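Putative GAF sensor protein (Burkholderia vietnamiensis, PDB 5HL6) probably reduces free L-methionine-(R)-S-oxide to methionine through a GAF-type domain. Local coordinates at residues Ala31-Ala45 against Val164-Arg176. Residues are numbered along the deposited sequence; the frame is centred on the assembly and turned at random.
Sequences ARSLVESEPDLIANA and VFVEHAWQKARDR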
# COMPACT_ATOMS: atom_id res chain seq x y z
N ALA B 31 14.63 -0.31 -6.64
CA ALA B 31 14.12 0.47 -5.51
C ALA B 31 14.72 1.86 -5.49
O ALA B 31 14.01 2.85 -5.25
CB ALA B 31 14.39 -0.26 -4.19
N ARG B 32 16.03 1.97 -5.72
CA ARG B 32 16.67 3.28 -5.81
C ARG B 32 16.01 4.12 -6.90
O ARG B 32 15.63 5.27 -6.66
CB ARG B 32 18.16 3.11 -6.09
CG ARG B 32 18.96 4.42 -6.15
CD ARG B 32 20.45 4.15 -6.37
NE ARG B 32 20.99 3.23 -5.36
CZ ARG B 32 21.34 1.97 -5.60
NH1 ARG B 32 21.22 1.45 -6.81
NH2 ARG B 32 21.81 1.22 -4.61
N SER B 33 15.88 3.56 -8.10
CA SER B 33 15.29 4.31 -9.20
C SER B 33 13.85 4.70 -8.89
O SER B 33 13.40 5.80 -9.25
CB SER B 33 15.37 3.49 -10.49
OG SER B 33 14.58 4.06 -11.51
N LEU B 34 13.11 3.82 -8.21
CA LEU B 34 11.70 4.09 -7.94
C LEU B 34 11.51 5.28 -7.00
O LEU B 34 10.61 6.10 -7.22
CB LEU B 34 11.03 2.83 -7.37
CG LEU B 34 9.53 2.86 -7.07
CD1 LEU B 34 8.70 3.14 -8.32
CD2 LEU B 34 9.10 1.54 -6.44
N VAL B 35 12.36 5.42 -5.97
CA VAL B 35 12.11 6.42 -4.93
C VAL B 35 13.01 7.65 -5.03
O VAL B 35 12.69 8.67 -4.39
CB VAL B 35 12.23 5.81 -3.51
CG1 VAL B 35 11.23 4.66 -3.35
CG2 VAL B 35 13.65 5.34 -3.23
N GLU B 36 14.09 7.61 -5.82
CA GLU B 36 15.12 8.64 -5.79
C GLU B 36 14.57 10.06 -5.94
O GLU B 36 14.98 10.98 -5.22
CB GLU B 36 16.15 8.37 -6.89
CG GLU B 36 17.49 7.88 -6.41
CD GLU B 36 18.43 7.55 -7.57
OE1 GLU B 36 17.96 7.56 -8.73
OE2 GLU B 36 19.62 7.28 -7.31
N SER B 37 13.69 10.27 -6.91
CA SER B 37 13.30 11.62 -7.26
C SER B 37 11.91 12.01 -6.76
O SER B 37 11.50 13.15 -6.95
CB SER B 37 13.37 11.81 -8.78
OG SER B 37 12.51 10.90 -9.43
N GLU B 38 11.17 11.10 -6.12
CA GLU B 38 9.86 11.45 -5.59
C GLU B 38 10.02 11.98 -4.17
O GLU B 38 10.59 11.28 -3.32
CB GLU B 38 8.92 10.25 -5.59
CG GLU B 38 7.63 10.47 -4.82
CD GLU B 38 6.88 11.71 -5.26
OE1 GLU B 38 6.74 11.93 -6.49
OE2 GLU B 38 6.45 12.48 -4.38
N PRO B 39 9.55 13.19 -3.86
CA PRO B 39 9.74 13.72 -2.51
C PRO B 39 8.84 13.10 -1.45
O PRO B 39 9.23 13.05 -0.28
CB PRO B 39 9.44 15.22 -2.67
CG PRO B 39 8.60 15.31 -3.89
CD PRO B 39 9.09 14.22 -4.80
N ASP B 40 7.66 12.61 -1.83
CA ASP B 40 6.65 12.22 -0.85
C ASP B 40 6.98 10.88 -0.22
O ASP B 40 7.11 9.86 -0.91
CB ASP B 40 5.26 12.18 -1.48
CG ASP B 40 4.18 12.02 -0.44
OD1 ASP B 40 3.74 13.06 0.10
OD2 ASP B 40 3.79 10.87 -0.15
N LEU B 41 7.08 10.87 1.12
CA LEU B 41 7.54 9.70 1.85
C LEU B 41 6.51 8.57 1.80
O LEU B 41 6.86 7.41 1.61
CB LEU B 41 7.83 10.08 3.30
CG LEU B 41 8.21 8.91 4.20
CD1 LEU B 41 9.49 8.25 3.68
CD2 LEU B 41 8.38 9.36 5.66
N ILE B 42 5.23 8.91 1.95
CA ILE B 42 4.19 7.89 1.94
C ILE B 42 4.08 7.25 0.56
O ILE B 42 3.94 6.03 0.45
CB ILE B 42 2.86 8.50 2.42
CG1 ILE B 42 2.96 8.85 3.90
CG2 ILE B 42 1.68 7.54 2.16
CD1 ILE B 42 3.20 7.63 4.78
N ALA B 43 4.21 8.05 -0.50
CA ALA B 43 4.22 7.50 -1.85
C ALA B 43 5.38 6.53 -2.03
O ALA B 43 5.21 5.44 -2.60
CB ALA B 43 4.33 8.64 -2.89
N ASN B 44 6.57 6.91 -1.57
CA ASN B 44 7.71 6.01 -1.70
C ASN B 44 7.52 4.74 -0.88
O ASN B 44 7.85 3.64 -1.35
CB ASN B 44 9.01 6.73 -1.31
CG ASN B 44 9.42 7.75 -2.34
OD1 ASN B 44 9.22 7.54 -3.54
ND2 ASN B 44 9.97 8.86 -1.89
N ALA B 45 6.97 4.85 0.33
CA ALA B 45 6.68 3.67 1.13
C ALA B 45 5.67 2.75 0.44
O ALA B 45 5.86 1.54 0.39
CB ALA B 45 6.18 4.07 2.51
N VAL B 164 18.26 1.22 1.14
CA VAL B 164 17.87 2.07 0.02
C VAL B 164 16.69 2.95 0.42
O VAL B 164 16.69 4.16 0.17
CB VAL B 164 17.55 1.22 -1.22
CG1 VAL B 164 16.87 2.08 -2.28
CG2 VAL B 164 18.83 0.61 -1.77
N PHE B 165 15.67 2.36 1.04
CA PHE B 165 14.50 3.14 1.42
C PHE B 165 14.86 4.21 2.43
O PHE B 165 14.48 5.38 2.29
CB PHE B 165 13.39 2.24 2.00
CG PHE B 165 12.22 3.02 2.52
CD1 PHE B 165 11.26 3.50 1.64
CD2 PHE B 165 12.10 3.33 3.87
CE1 PHE B 165 10.19 4.25 2.09
CE2 PHE B 165 11.04 4.08 4.32
CZ PHE B 165 10.08 4.54 3.44
N VAL B 166 15.62 3.84 3.46
CA VAL B 166 15.96 4.83 4.48
C VAL B 166 16.83 5.93 3.88
O VAL B 166 16.62 7.12 4.16
CB VAL B 166 16.65 4.14 5.67
CG1 VAL B 166 17.19 5.17 6.66
CG2 VAL B 166 15.67 3.20 6.36
N GLU B 167 17.79 5.57 3.02
CA GLU B 167 18.71 6.56 2.48
C GLU B 167 18.05 7.44 1.42
O GLU B 167 18.19 8.67 1.44
CB GLU B 167 19.96 5.88 1.91
N HIS B 168 17.34 6.83 0.47
CA HIS B 168 16.88 7.57 -0.70
C HIS B 168 15.42 8.00 -0.61
O HIS B 168 14.92 8.66 -1.54
CB HIS B 168 17.11 6.74 -1.97
CG HIS B 168 18.56 6.50 -2.27
ND1 HIS B 168 19.30 7.34 -3.08
CD2 HIS B 168 19.41 5.53 -1.87
CE1 HIS B 168 20.54 6.89 -3.16
NE2 HIS B 168 20.63 5.79 -2.43
N ALA B 169 14.72 7.66 0.46
CA ALA B 169 13.38 8.20 0.68
C ALA B 169 13.28 8.87 2.05
O ALA B 169 12.96 10.06 2.11
CB ALA B 169 12.31 7.12 0.53
N TRP B 170 13.55 8.16 3.14
CA TRP B 170 13.26 8.71 4.46
C TRP B 170 14.26 9.79 4.84
O TRP B 170 13.88 10.93 5.15
CB TRP B 170 13.23 7.61 5.52
CG TRP B 170 12.67 8.11 6.82
CD1 TRP B 170 11.37 8.02 7.24
CD2 TRP B 170 13.37 8.81 7.85
NE1 TRP B 170 11.23 8.60 8.47
CE2 TRP B 170 12.44 9.09 8.87
CE3 TRP B 170 14.71 9.20 8.03
CZ2 TRP B 170 12.80 9.76 10.05
CZ3 TRP B 170 15.05 9.88 9.19
CH2 TRP B 170 14.10 10.14 10.19
N GLN B 171 15.56 9.44 4.86
CA GLN B 171 16.58 10.40 5.27
C GLN B 171 16.66 11.58 4.31
O GLN B 171 16.93 12.71 4.72
CB GLN B 171 17.94 9.72 5.35
CG GLN B 171 18.98 10.53 6.15
CD GLN B 171 18.71 10.48 7.64
OE1 GLN B 171 18.63 9.40 8.23
NE2 GLN B 171 18.60 11.65 8.27
N LYS B 172 16.45 11.31 3.02
CA LYS B 172 16.37 12.39 2.03
C LYS B 172 15.31 13.42 2.42
O LYS B 172 15.57 14.63 2.41
CB LYS B 172 16.05 11.79 0.65
CG LYS B 172 15.59 12.81 -0.40
CD LYS B 172 15.16 12.14 -1.70
CE LYS B 172 13.68 11.71 -1.68
NZ LYS B 172 13.34 10.79 -2.83
N ALA B 173 14.12 12.96 2.80
CA ALA B 173 13.07 13.91 3.17
C ALA B 173 13.41 14.60 4.49
O ALA B 173 13.24 15.82 4.62
CB ALA B 173 11.71 13.21 3.26
N ARG B 174 13.90 13.84 5.47
CA ARG B 174 14.24 14.42 6.76
C ARG B 174 15.31 15.50 6.64
O ARG B 174 15.20 16.57 7.26
CB ARG B 174 14.69 13.31 7.72
CG ARG B 174 15.31 13.80 9.01
CD ARG B 174 14.27 14.33 9.98
NE ARG B 174 14.91 15.08 11.06
CZ ARG B 174 15.08 16.40 11.05
NH1 ARG B 174 14.65 17.12 10.02
NH2 ARG B 174 15.68 17.00 12.07
N ASP B 175 16.35 15.26 5.84
CA ASP B 175 17.44 16.23 5.71
C ASP B 175 17.00 17.51 5.01
O ASP B 175 17.66 18.55 5.15
CB ASP B 175 18.63 15.64 4.97
CG ASP B 175 19.28 14.48 5.72
OD1 ASP B 175 18.92 14.25 6.90
OD2 ASP B 175 20.15 13.82 5.12
N ARG B 176 15.93 17.47 4.23
CA ARG B 176 15.48 18.69 3.57
C ARG B 176 14.70 19.60 4.50
O ARG B 176 14.60 20.80 4.22
CB ARG B 176 14.62 18.37 2.35
CG ARG B 176 15.38 17.85 1.16
CD ARG B 176 14.41 17.25 0.16
NE ARG B 176 15.09 16.88 -1.07
CZ ARG B 176 14.61 16.00 -1.94
NH1 ARG B 176 13.46 15.38 -1.70
NH2 ARG B 176 15.29 15.73 -3.05
O HOH W 1 21.49 3.27 -2.17
O HOH W 2 10.56 10.59 0.44
O HOH W 3 11.71 14.69 0.05
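K172 reaches from helix 152-176 into the turn that joins helices 20-35 and 41-55, where backbone carbonyls converge on its ammonium. K172 NZ donates to E38 O at 2.8 Å, weakly to E36 O, and to H168 O of its own helix; V35 O is also close, but poorly angled. A bend at chi3 (86°) turns the end of the chain toward these carbonyls, and lysine suits the place because a long flexible chain carries three N-H donors. E38 O is gripped twice, since N44 ND2 donates to it at 2.9 Å from the opposite face of its plane. The same amide nitrogen donates to water 2, which in turn donates to P39 O and A169 O and so bridges a carbonyl of each segment; water 3 likewise links P39 O to R176 NH1. At the other end R32 lays CG over the H168 ring, 4.2 Å from its centroid, while water 1 joins R32 NH2 to H168 NE2; R32 NH1 pairs with E29. V35 and N44 pack on the small A169, and L41 spreads CD1 to F165, while L41 CD2 lies 3.6 Å from W170 CD1. Direct and water-mediated bonds to backbone carbonyls thus fasten the interhelical turn to the C-terminal helix.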